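Local coordinates for protein tyrosine phosphatase (Orf virus, PDB 5NCR) that acts as a homodimeric tyrosine phosphatase of triple substrate specificity, probably also hydrolysing phosphoserine in proteins and countering host interferon signalling, at residues Cys57-Thr62 against Lys96-Leu101; Ile77-Arg80 against Lys84-Ile87; Ser89-Leu94 against Tyr169-Met174; Ala122-Val127 against Ala160-Ala165. The protein carries 2 engineered substitutions. All coordinates share one frame; numbering follows the deposited sequence.

Interaction 1. Residues Cys57-Thr62 against Lys96-Leu101; sequences CLVNMT and KLLARL
With chi1 at 179°, Val59 sets CG1 anti to its backbone N and leaves CG2 beside that N, the branch that faces the helix; Leu98 has CG anti to the carbonyl carbon, and its CD2 branch, set by chi2, is the one that meets it. The two methyls, Val59 CG2 and Leu98 CD2, lie 4.0 Å apart, an ordinary van der Waals distance between side chains that cross obliquely. One helical turn on, Leu101 reaches Cys57. Its CD1 is 4.1 Å from Cys57 CB, whereas the closer approach of CD2 to SG is doubtful because Cys57 has a second conformer. No hydrogen bond links the segments, and the four residues that touch are buried, so the evidence points to purely apolar packing of a helix on a strand. The helix, 90-103, belongs to a beta-alpha-beta crossover from strand 73-76 to strand 108-111, and strand 57-60 runs parallel between those two in the sheet. Leu58 points away from the helix and packs on Tyr66 and Ile72, while Leu98 and Leu101 also rest on Val110 and Thr108 of the next strand. Where strand 57-60 ends, Asn60 forms an Asx turn: its OD1 accepts from Thr62 N at 3.1 Å with an N-H...O angle of 147°. The donor sits above the carbonyl plane, 56° out of it, and Asn60 ND2 is bonded in turn to Ser64 O.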
loop_
_atom_site.group_PDB
_atom_site.type_symbol
_atom_site.label_atom_id
_atom_site.label_comp_id
_atom_site.label_asym_id
_atom_site.label_seq_id
_atom_site.Cartn_x
_atom_site.Cartn_y
_atom_site.Cartn_z
ATOM N N CYS B 57 -9.670 6.561 33.404
ATOM C CA CYS B 57 -8.332 7.029 33.040
ATOM C C CYS B 57 -8.328 7.971 31.842
ATOM O O CYS B 57 -9.127 7.818 30.915
ATOM C CB CYS B 57 -7.391 5.850 32.810
ATOM S SG CYS B 57 -7.433 4.592 34.108
ATOM N N LEU B 58 -7.410 8.931 31.868
ATOM C CA LEU B 58 -7.163 9.903 30.807
ATOM C C LEU B 58 -5.683 9.836 30.457
ATOM O O LEU B 58 -4.831 9.873 31.348
ATOM C CB LEU B 58 -7.519 11.328 31.232
ATOM C CG LEU B 58 -8.985 11.706 31.321
ATOM C CD1 LEU B 58 -9.151 12.945 32.175
ATOM C CD2 LEU B 58 -9.568 11.943 29.946
ATOM N N VAL B 59 -5.375 9.701 29.179
ATOM C CA VAL B 59 -3.986 9.680 28.731
ATOM C C VAL B 59 -3.822 10.986 27.935
ATOM O O VAL B 59 -4.304 11.114 26.804
ATOM C CB VAL B 59 -3.594 8.410 27.920
ATOM C CG1 VAL B 59 -2.139 8.503 27.472
ATOM C CG2 VAL B 59 -3.844 7.116 28.706
ATOM N N ASN B 60 -3.179 11.954 28.560
ATOM C CA ASN B 60 -2.947 13.296 28.041
ATOM C C ASN B 60 -1.628 13.402 27.317
ATOM O O ASN B 60 -0.559 13.365 27.929
ATOM C CB ASN B 60 -3.053 14.326 29.173
ATOM C CG ASN B 60 -2.782 15.746 28.750
ATOM O OD1 ASN B 60 -2.914 16.115 27.586
ATOM N ND2 ASN B 60 -2.443 16.583 29.700
ATOM N N MET B 61 -1.699 13.588 26.016
ATOM C CA MET B 61 -0.487 13.675 25.220
ATOM C C MET B 61 -0.204 15.064 24.692
ATOM O O MET B 61 0.466 15.235 23.681
ATOM C CB MET B 61 -0.526 12.626 24.145
ATOM C CG MET B 61 -0.454 11.277 24.761
ATOM S SD MET B 61 -0.823 10.067 23.577
ATOM C CE MET B 61 0.828 9.785 22.915
ATOM N N THR B 62 -0.608 16.056 25.452
ATOM C CA THR B 62 -0.414 17.467 25.133
ATOM C C THR B 62 0.641 17.981 26.086
ATOM O O THR B 62 0.981 17.284 27.031
ATOM C CB THR B 62 -1.808 18.147 25.231
ATOM O OG1 THR B 62 -2.609 17.705 24.119
ATOM C CG2 THR B 62 -1.795 19.668 25.310
ATOM N N LYS B 96 1.456 -1.098 26.503
ATOM C CA LYS B 96 1.353 -2.008 27.640
ATOM C C LYS B 96 0.380 -1.444 28.665
ATOM O O LYS B 96 -0.486 -2.179 29.152
ATOM C CB LYS B 96 2.734 -2.261 28.257
ATOM C CG LYS B 96 2.753 -3.481 29.171
ATOM C CD LYS B 96 4.130 -3.774 29.745
ATOM C CE LYS B 96 4.085 -4.939 30.717
ATOM N NZ LYS B 96 3.478 -4.569 32.031
ATOM N N LEU B 97 0.456 -0.122 28.924
ATOM C CA LEU B 97 -0.449 0.578 29.841
ATOM C C LEU B 97 -1.911 0.488 29.337
ATOM O O LEU B 97 -2.806 0.197 30.124
ATOM C CB LEU B 97 -0.010 2.060 30.006
ATOM C CG LEU B 97 -0.988 3.062 30.687
ATOM C CD1 LEU B 97 -1.260 2.696 32.108
ATOM C CD2 LEU B 97 -0.452 4.459 30.614
ATOM N N LEU B 98 -2.145 0.757 28.045
ATOM C CA LEU B 98 -3.488 0.687 27.467
ATOM C C LEU B 98 -4.048 -0.733 27.508
ATOM O O LEU B 98 -5.221 -0.914 27.845
ATOM C CB LEU B 98 -3.524 1.279 26.053
ATOM C CG LEU B 98 -3.235 2.791 25.952
ATOM C CD1 LEU B 98 -3.131 3.230 24.521
ATOM C CD2 LEU B 98 -4.267 3.633 26.708
ATOM N N ALA B 99 -3.193 -1.741 27.256
ATOM C CA ALA B 99 -3.599 -3.146 27.335
ATOM C C ALA B 99 -3.988 -3.538 28.796
ATOM O O ALA B 99 -4.949 -4.288 28.998
ATOM C CB ALA B 99 -2.488 -4.047 26.823
ATOM N N ARG B 100 -3.266 -2.998 29.802
ATOM C CA ARG B 100 -3.537 -3.247 31.219
ATOM C C ARG B 100 -4.875 -2.601 31.621
ATOM O O ARG B 100 -5.657 -3.227 32.346
ATOM C CB ARG B 100 -2.389 -2.714 32.097
ATOM C CG ARG B 100 -2.284 -3.380 33.463
ATOM C CD ARG B 100 -1.435 -2.577 34.444
ATOM N NE ARG B 100 -2.214 -1.531 35.125
ATOM C CZ ARG B 100 -1.906 -0.236 35.119
ATOM N NH1 ARG B 100 -0.827 0.193 34.481
ATOM N NH2 ARG B 100 -2.677 0.640 35.753
ATOM N N LEU B 101 -5.139 -1.356 31.159
ATOM C CA LEU B 101 -6.391 -0.645 31.470
ATOM C C LEU B 101 -7.596 -1.364 30.836
ATOM O O LEU B 101 -8.629 -1.501 31.478
ATOM C CB LEU B 101 -6.327 0.844 31.058
ATOM C CG LEU B 101 -5.237 1.686 31.754
ATOM C CD1 LEU B 101 -5.008 3.020 31.066
ATOM C CD2 LEU B 101 -5.532 1.889 33.227
#

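Interaction 2. Residues Ile77-Arg80 against Lys84-Ile87; sequences IPLR and KTNI. Engineered in segment 84-87: Lys84 (natural residue Thr).
Thr85 OG1 forms a hydrogen bond with Asp82 OD1 and also lies near the backbone of Arg80; Arg80 O is 3.4 Å from Thr85 OG1 but is not hydrogen-bonded to it. Both segments belong to the loop joining strand 73-76 to helix 90-103, the position that carries the general-acid loop in dual specificity phosphatases. Asp82 OD1 additionally accepts from the backbone N of Lys84, an engineered residue, while Asp82 OD2 makes a salt bridge with Arg80 NH1. The arginine gets there with a chain extended from CG to NE, its guanidinium leading away from the other segment. Direct contact across the loop is otherwise apolar and centred on Leu79. Thr85 CG2, anti to its own backbone N, comes within 3.5 Å of Leu79 CD2, and the two side chains run at a slant to each other. Ile87 approaches the same leucine at about a right angle. Its chi1 of 59° puts CG1 between the backbone N and carbonyl carbon, and CG2 is the branch that touches. That methyl faces both prongs of the leucine fork, Ile87 CG2 being 3.9 Å from Leu79 CD2 and 4.1 Å from Leu79 CD1.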
loop_
_atom_site.group_PDB
_atom_site.type_symbol
_atom_site.label_atom_id
_atom_site.label_comp_id
_atom_site.label_asym_id
_atom_site.label_seq_id
_atom_site.Cartn_x
_atom_site.Cartn_y
_atom_site.Cartn_z
ATOM N N ILE B 77 1.730 12.487 29.076
ATOM C CA ILE B 77 2.813 12.147 28.158
ATOM C C ILE B 77 2.942 13.393 27.287
ATOM O O ILE B 77 2.210 13.559 26.303
ATOM C CB ILE B 77 2.581 10.806 27.385
ATOM C CG1 ILE B 77 2.319 9.631 28.377
ATOM C CG2 ILE B 77 3.825 10.514 26.510
ATOM C CD1 ILE B 77 1.561 8.513 27.930
ATOM N N PRO B 78 3.709 14.393 27.750
ATOM C CA PRO B 78 3.818 15.629 26.956
ATOM C C PRO B 78 4.659 15.363 25.731
ATOM O O PRO B 78 5.710 14.741 25.798
ATOM C CB PRO B 78 4.437 16.663 27.918
ATOM C CG PRO B 78 4.896 15.878 29.119
ATOM C CD PRO B 78 4.625 14.408 28.909
ATOM N N LEU B 79 4.085 15.667 24.606
ATOM C CA LEU B 79 4.674 15.495 23.301
ATOM C C LEU B 79 4.277 16.694 22.499
ATOM O O LEU B 79 3.201 17.290 22.716
ATOM C CB LEU B 79 4.116 14.253 22.579
ATOM C CG LEU B 79 4.585 12.879 23.014
ATOM C CD1 LEU B 79 3.706 11.825 22.451
ATOM C CD2 LEU B 79 5.974 12.597 22.574
ATOM N N ARG B 80 5.184 17.042 21.571
ATOM C CA ARG B 80 5.037 18.101 20.594
ATOM C C ARG B 80 4.643 17.404 19.288
ATOM O O ARG B 80 5.197 16.347 18.960
ATOM C CB ARG B 80 6.353 18.893 20.406
ATOM C CG ARG B 80 6.141 20.166 19.578
ATOM C CD ARG B 80 7.301 21.142 19.599
ATOM N NE ARG B 80 6.990 22.351 18.830
ATOM C CZ ARG B 80 7.475 22.645 17.627
ATOM N NH1 ARG B 80 8.340 21.833 17.034
ATOM N NH2 ARG B 80 7.119 23.768 17.018
ATOM N N LYS B 84 10.382 15.933 14.544
ATOM C CA LYS B 84 11.617 15.394 15.130
ATOM C C LYS B 84 11.380 14.654 16.447
ATOM O O LYS B 84 12.259 13.956 16.930
ATOM C CB LYS B 84 12.685 16.493 15.262
ATOM C CG LYS B 84 13.364 16.879 13.933
ATOM C CD LYS B 84 14.337 15.809 13.409
ATOM C CE LYS B 84 15.724 16.352 13.134
ATOM N NZ LYS B 84 16.634 15.310 12.580
ATOM N N THR B 85 10.167 14.747 16.976
ATOM C CA THR B 85 9.771 14.091 18.224
ATOM C C THR B 85 9.894 12.553 18.136
ATOM O O THR B 85 9.449 11.937 17.174
ATOM C CB THR B 85 8.395 14.586 18.657
ATOM O OG1 THR B 85 8.552 15.908 19.157
ATOM C CG2 THR B 85 7.774 13.758 19.744
ATOM N N ASN B 86 10.561 11.989 19.170
ATOM C CA ASN B 86 10.805 10.574 19.405
ATOM C C ASN B 86 9.668 9.948 20.246
ATOM O O ASN B 86 9.398 10.371 21.367
ATOM C CB ASN B 86 12.164 10.384 20.103
ATOM C CG ASN B 86 12.602 8.945 20.250
ATOM O OD1 ASN B 86 12.145 8.054 19.537
ATOM N ND2 ASN B 86 13.509 8.681 21.178
ATOM N N ILE B 87 9.018 8.937 19.687
ATOM C CA ILE B 87 7.917 8.206 20.329
ATOM C C ILE B 87 8.252 6.717 20.513
ATOM O O ILE B 87 7.446 5.974 21.083
ATOM C CB ILE B 87 6.547 8.423 19.613
ATOM C CG1 ILE B 87 6.586 7.972 18.125
ATOM C CG2 ILE B 87 6.072 9.857 19.776
ATOM C CD1 ILE B 87 5.292 7.418 17.572
#

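Interaction 3. Residues Ser89-Leu94 against Tyr169-Met174; sequences SIMPAL and YQLIKM
Two helices of the phosphatase domain, 90-103 and 165-177, pack here through a small patch near the start of the first. Their local axes approach to 11.9 Å at a signed crossing angle of -65°, a wide separation bridged mainly by methionine side chains. Met174 reaches across. Its CG is anti to the backbone N (chi1 177°) and chi2 is also near anti, so the chain is extended as far as SD and then bends at chi3. The sulfur settles against the first atoms of Met91, with Met174 SD 3.6 Å from Met91 CB and 4.0 Å from Met91 CG. After the bend the terminal methyl meets the proline ring at a slant, where Met174 CE is 3.8 Å from Pro92 CG and 4.0 Å from Pro92 CD. Met91 is bent at both chi2 and chi3, and it meets Leu171 at about a right angle: its CG lies 3.9 Å from Leu171 CD2. No hydrogen bond crosses the contact. Burial is graded, since Met91 and Leu171 are enclosed, Met174 is partly exposed, and Pro92 is exposed to solvent. Leu171 also packs on Ala121 and Met124 of helix 118-134 and on Phe147 of helix 140-158, while Ile172 and Tyr169, further round helix 165-177, lie against helix 7-15.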
loop_
_atom_site.group_PDB
_atom_site.type_symbol
_atom_site.label_atom_id
_atom_site.label_comp_id
_atom_site.label_asym_id
_atom_site.label_seq_id
_atom_site.Cartn_x
_atom_site.Cartn_y
_atom_site.Cartn_z
ATOM N N SER B 89 10.465 5.261 22.492
ATOM C CA SER B 89 10.540 4.731 23.871
ATOM C C SER B 89 9.215 4.921 24.656
ATOM O O SER B 89 8.926 4.145 25.569
ATOM C CB SER B 89 11.755 5.256 24.625
ATOM O OG SER B 89 11.783 6.670 24.689
ATOM N N ILE B 90 8.366 5.864 24.239
ATOM C CA ILE B 90 7.049 6.085 24.864
ATOM C C ILE B 90 6.059 4.965 24.461
ATOM O O ILE B 90 5.287 4.475 25.297
ATOM C CB ILE B 90 6.507 7.483 24.455
ATOM C CG1 ILE B 90 7.232 8.609 25.210
ATOM C CG2 ILE B 90 4.968 7.608 24.592
ATOM C CD1 ILE B 90 7.185 9.972 24.467
ATOM N N MET B 91 6.071 4.587 23.165
ATOM C CA MET B 91 5.127 3.614 22.611
ATOM C C MET B 91 5.111 2.243 23.303
ATOM O O MET B 91 4.013 1.815 23.640
ATOM C CB MET B 91 5.297 3.445 21.094
ATOM C CG MET B 91 3.979 3.152 20.384
ATOM S SD MET B 91 2.576 4.237 20.859
ATOM C CE MET B 91 3.165 5.830 20.405
ATOM N N PRO B 92 6.246 1.547 23.564
ATOM C CA PRO B 92 6.151 0.239 24.246
ATOM C C PRO B 92 5.465 0.321 25.610
ATOM O O PRO B 92 4.650 -0.540 25.925
ATOM C CB PRO B 92 7.611 -0.218 24.369
ATOM C CG PRO B 92 8.329 0.527 23.290
ATOM C CD PRO B 92 7.656 1.877 23.252
ATOM N N ALA B 93 5.770 1.358 26.403
ATOM C CA ALA B 93 5.153 1.549 27.720
ATOM C C ALA B 93 3.706 1.929 27.593
ATOM O O ALA B 93 2.877 1.396 28.319
ATOM C CB ALA B 93 5.910 2.585 28.530
ATOM N N LEU B 94 3.381 2.807 26.641
ATOM C CA LEU B 94 2.019 3.245 26.430
ATOM C C LEU B 94 1.087 2.117 25.956
ATOM O O LEU B 94 -0.004 1.975 26.497
ATOM C CB LEU B 94 1.978 4.451 25.506
ATOM C CG LEU B 94 0.674 5.182 25.353
ATOM C CD1 LEU B 94 -0.043 5.376 26.710
ATOM C CD2 LEU B 94 0.899 6.480 24.639
ATOM N N TYR B 169 5.975 6.904 10.569
ATOM C CA TYR B 169 7.160 6.146 10.192
ATOM C C TYR B 169 7.686 5.387 11.420
ATOM O O TYR B 169 7.977 4.197 11.315
ATOM C CB TYR B 169 8.259 7.068 9.614
ATOM C CG TYR B 169 9.541 6.338 9.257
ATOM C CD1 TYR B 169 9.645 5.609 8.075
ATOM C CD2 TYR B 169 10.649 6.390 10.096
ATOM C CE1 TYR B 169 10.831 4.955 7.728
ATOM C CE2 TYR B 169 11.839 5.738 9.762
ATOM C CZ TYR B 169 11.923 5.016 8.580
ATOM O OH TYR B 169 13.095 4.379 8.238
ATOM N N GLN B 170 7.773 6.063 12.593
ATOM C CA GLN B 170 8.237 5.423 13.832
ATOM C C GLN B 170 7.346 4.217 14.212
ATOM O O GLN B 170 7.861 3.206 14.671
ATOM C CB GLN B 170 8.297 6.413 14.989
ATOM C CG GLN B 170 9.423 7.428 14.846
ATOM C CD GLN B 170 9.432 8.348 16.045
ATOM O OE1 GLN B 170 9.874 7.993 17.132
ATOM N NE2 GLN B 170 8.953 9.541 15.885
ATOM N N LEU B 171 6.036 4.328 13.989
ATOM C CA LEU B 171 5.069 3.250 14.236
ATOM C C LEU B 171 5.253 2.109 13.236
ATOM O O LEU B 171 5.226 0.945 13.620
ATOM C CB LEU B 171 3.631 3.788 14.196
ATOM C CG LEU B 171 3.228 4.715 15.352
ATOM C CD1 LEU B 171 1.958 5.437 15.037
ATOM C CD2 LEU B 171 3.035 3.951 16.638
ATOM N N ILE B 172 5.483 2.441 11.962
ATOM C CA ILE B 172 5.769 1.434 10.922
ATOM C C ILE B 172 7.014 0.664 11.345
ATOM O O ILE B 172 6.969 -0.552 11.367
ATOM C CB ILE B 172 5.863 2.045 9.504
ATOM C CG1 ILE B 172 4.476 2.569 9.049
ATOM C CG2 ILE B 172 6.459 1.044 8.464
ATOM C CD1 ILE B 172 4.497 3.612 7.946
ATOM N N LYS B 173 8.097 1.363 11.716
ATOM C CA LYS B 173 9.368 0.734 12.140
ATOM C C LYS B 173 9.166 -0.239 13.297
ATOM O O LYS B 173 9.624 -1.379 13.251
ATOM C CB LYS B 173 10.413 1.781 12.560
ATOM C CG LYS B 173 11.054 2.579 11.435
ATOM C CD LYS B 173 11.992 1.801 10.529
ATOM C CE LYS B 173 13.418 1.662 11.025
ATOM N NZ LYS B 173 14.254 0.980 10.004
ATOM N N MET B 174 8.448 0.211 14.312
ATOM C CA MET B 174 8.175 -0.560 15.510
ATOM C C MET B 174 7.237 -1.769 15.307
ATOM O O MET B 174 7.530 -2.834 15.831
ATOM C CB MET B 174 7.636 0.407 16.581
ATOM C CG MET B 174 7.239 -0.222 17.881
ATOM S SD MET B 174 7.204 1.059 19.167
ATOM C CE MET B 174 8.977 1.050 19.619
#

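Interaction 4. Residues Ala122-Val127 against Ala160-Ala165; sequences AAMGYV and AFLENA
Met124 and Phe161 meet at about a right angle, the sulfur coming in at the rim of the ring. Met124 SD is 5.0 Å from the ring centroid and 87° off the ring normal, so it lies in the ring plane; this edge-on Met-aromatic contact brings SD to 3.8 Å from Phe161 CE2. Further along the same rim, Phe161 CZ is 3.9 Å from Met124 CB, and Ala123 CB stands 4.2 Å from Phe161 CE1, so the ring edge rests on two successive residues of helix 118-134. In related phosphatases this helix follows the phosphate-binding loop. Leu162 occupies a different side: its CB is 3.9 Å above the ring plane, over the centre of one face, while its CD2 extends to within 3.6 Å of Met124 CB. Leu162 has left-handed helical backbone angles (phi 50°, psi 53°), and it and Phe161, though consecutive, both direct their side chains at the helix. The backbone behind them is tied by a hydrogen bond from Phe161 N to Glu163 OE2, 2.7 Å long and using the anti lone pair; Arg155 NE forms a salt bridge with this same oxygen. Asn164 N-caps helix 165-177 through OD1 to Phe167 N. Phe161 also packs on Tyr151 and Ile154 of helix 140-158, and Leu162 on Phe167, placing the loop between helices 118-134, 140-158 and 165-177.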
loop_
_atom_site.group_PDB
_atom_site.type_symbol
_atom_site.label_atom_id
_atom_site.label_comp_id
_atom_site.label_asym_id
_atom_site.label_seq_id
_atom_site.Cartn_x
_atom_site.Cartn_y
_atom_site.Cartn_z
ATOM N N ALA B 122 -0.652 6.943 19.460
ATOM C CA ALA B 122 -0.898 6.036 20.590
ATOM C C ALA B 122 -1.973 5.013 20.197
ATOM O O ALA B 122 -1.787 3.811 20.412
ATOM C CB ALA B 122 -1.368 6.840 21.790
ATOM N N ALA B 123 -3.063 5.504 19.568
ATOM C CA ALA B 123 -4.181 4.703 19.084
ATOM C C ALA B 123 -3.695 3.637 18.054
ATOM O O ALA B 123 -4.022 2.468 18.185
ATOM C CB ALA B 123 -5.213 5.613 18.446
ATOM N N MET B 124 -2.900 4.050 17.066
ATOM C CA MET B 124 -2.335 3.168 16.039
ATOM C C MET B 124 -1.442 2.128 16.675
ATOM O O MET B 124 -1.589 0.934 16.385
ATOM C CB MET B 124 -1.544 3.984 15.001
ATOM C CG MET B 124 -1.244 3.198 13.728
ATOM S SD MET B 124 -2.759 2.751 12.801
ATOM C CE MET B 124 -2.113 1.363 11.832
ATOM N N GLY B 125 -0.554 2.578 17.575
ATOM C CA GLY B 125 0.340 1.672 18.283
ATOM C C GLY B 125 -0.423 0.617 19.056
ATOM O O GLY B 125 -0.122 -0.571 18.953
ATOM N N TYR B 126 -1.441 1.040 19.802
ATOM C CA TYR B 126 -2.243 0.131 20.619
ATOM C C TYR B 126 -3.049 -0.899 19.792
ATOM O O TYR B 126 -3.110 -2.072 20.164
ATOM C CB TYR B 126 -3.129 0.917 21.577
ATOM C CG TYR B 126 -4.027 0.015 22.394
ATOM C CD1 TYR B 126 -3.496 -0.958 23.228
ATOM C CD2 TYR B 126 -5.406 0.061 22.251
ATOM C CE1 TYR B 126 -4.319 -1.842 23.924
ATOM C CE2 TYR B 126 -6.242 -0.783 22.984
ATOM C CZ TYR B 126 -5.695 -1.741 23.810
ATOM O OH TYR B 126 -6.529 -2.597 24.489
ATOM N N VAL B 127 -3.637 -0.461 18.682
ATOM C CA VAL B 127 -4.379 -1.328 17.769
ATOM C C VAL B 127 -3.421 -2.373 17.145
ATOM O O VAL B 127 -3.774 -3.546 17.061
ATOM C CB VAL B 127 -5.176 -0.508 16.727
ATOM C CG1 VAL B 127 -5.756 -1.427 15.653
ATOM C CG2 VAL B 127 -6.308 0.286 17.415
ATOM N N ALA B 160 -9.208 12.909 9.876
ATOM C CA ALA B 160 -7.793 13.194 10.051
ATOM C C ALA B 160 -7.304 12.257 11.114
ATOM O O ALA B 160 -7.915 12.165 12.191
ATOM C CB ALA B 160 -7.586 14.623 10.491
ATOM N N PHE B 161 -6.217 11.541 10.812
ATOM C CA PHE B 161 -5.662 10.561 11.733
ATOM C C PHE B 161 -4.219 10.301 11.398
ATOM O O PHE B 161 -3.930 9.868 10.286
ATOM C CB PHE B 161 -6.490 9.244 11.678
ATOM C CG PHE B 161 -5.876 8.083 12.438
ATOM C CD1 PHE B 161 -5.904 8.047 13.825
ATOM C CD2 PHE B 161 -5.299 7.012 11.755
ATOM C CE1 PHE B 161 -5.331 6.972 14.526
ATOM C CE2 PHE B 161 -4.752 5.927 12.452
ATOM C CZ PHE B 161 -4.750 5.922 13.832
ATOM N N LEU B 162 -3.316 10.547 12.347
ATOM C CA LEU B 162 -1.899 10.236 12.190
ATOM C C LEU B 162 -1.295 10.760 10.874
ATOM O O LEU B 162 -0.719 10.017 10.077
ATOM C CB LEU B 162 -1.757 8.714 12.356
ATOM C CG LEU B 162 -0.377 8.092 12.543
ATOM C CD1 LEU B 162 0.454 8.798 13.613
ATOM C CD2 LEU B 162 -0.538 6.629 12.827
ATOM N N GLU B 163 -1.488 12.049 10.641
ATOM C CA GLU B 163 -1.025 12.766 9.463
ATOM C C GLU B 163 0.476 12.988 9.567
ATOM O O GLU B 163 1.179 12.992 8.555
ATOM C CB GLU B 163 -1.794 14.109 9.319
ATOM C CG GLU B 163 -3.321 13.965 9.360
ATOM C CD GLU B 163 -3.915 13.092 8.275
ATOM O OE1 GLU B 163 -3.409 13.166 7.138
ATOM O OE2 GLU B 163 -4.854 12.315 8.560
ATOM N N ASN B 164 0.969 13.150 10.801
ATOM C CA ASN B 164 2.373 13.333 11.129
ATOM C C ASN B 164 3.153 12.095 10.621
ATOM O O ASN B 164 3.030 10.995 11.175
ATOM C CB ASN B 164 2.530 13.509 12.646
ATOM C CG ASN B 164 3.922 13.836 13.089
ATOM O OD1 ASN B 164 4.894 13.252 12.652
ATOM N ND2 ASN B 164 4.056 14.783 13.976
ATOM N N ALA B 165 3.901 12.294 9.517
ATOM C CA ALA B 165 4.711 11.278 8.842
ATOM C C ALA B 165 5.833 10.754 9.737
ATOM O O ALA B 165 6.116 9.573 9.692
ATOM C CB ALA B 165 5.284 11.840 7.560
#

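Overall arrangement
Interactions 1 and 3 share helix 90-103, which meets strand 57-60 at one part of its length and helix 165-177 at another; their centres lie 14 Å apart and their segments alternate along the chain. Interaction 2 is nested inside the loop closed by interaction 1, and interaction 4 inside that closed by interaction 3. Gln170 ties interaction 2 to 3 through hydrogen bonds with Thr85 O and Ile87 N, fastening the loop before helix 90-103 to helix 165-177. Interactions 3 and 4, about 10 Å apart between centres, join where Leu171 touches Leu162 and Met124. Together they connect the sheet, the probable general-acid loop and the helices within one catalytic domain.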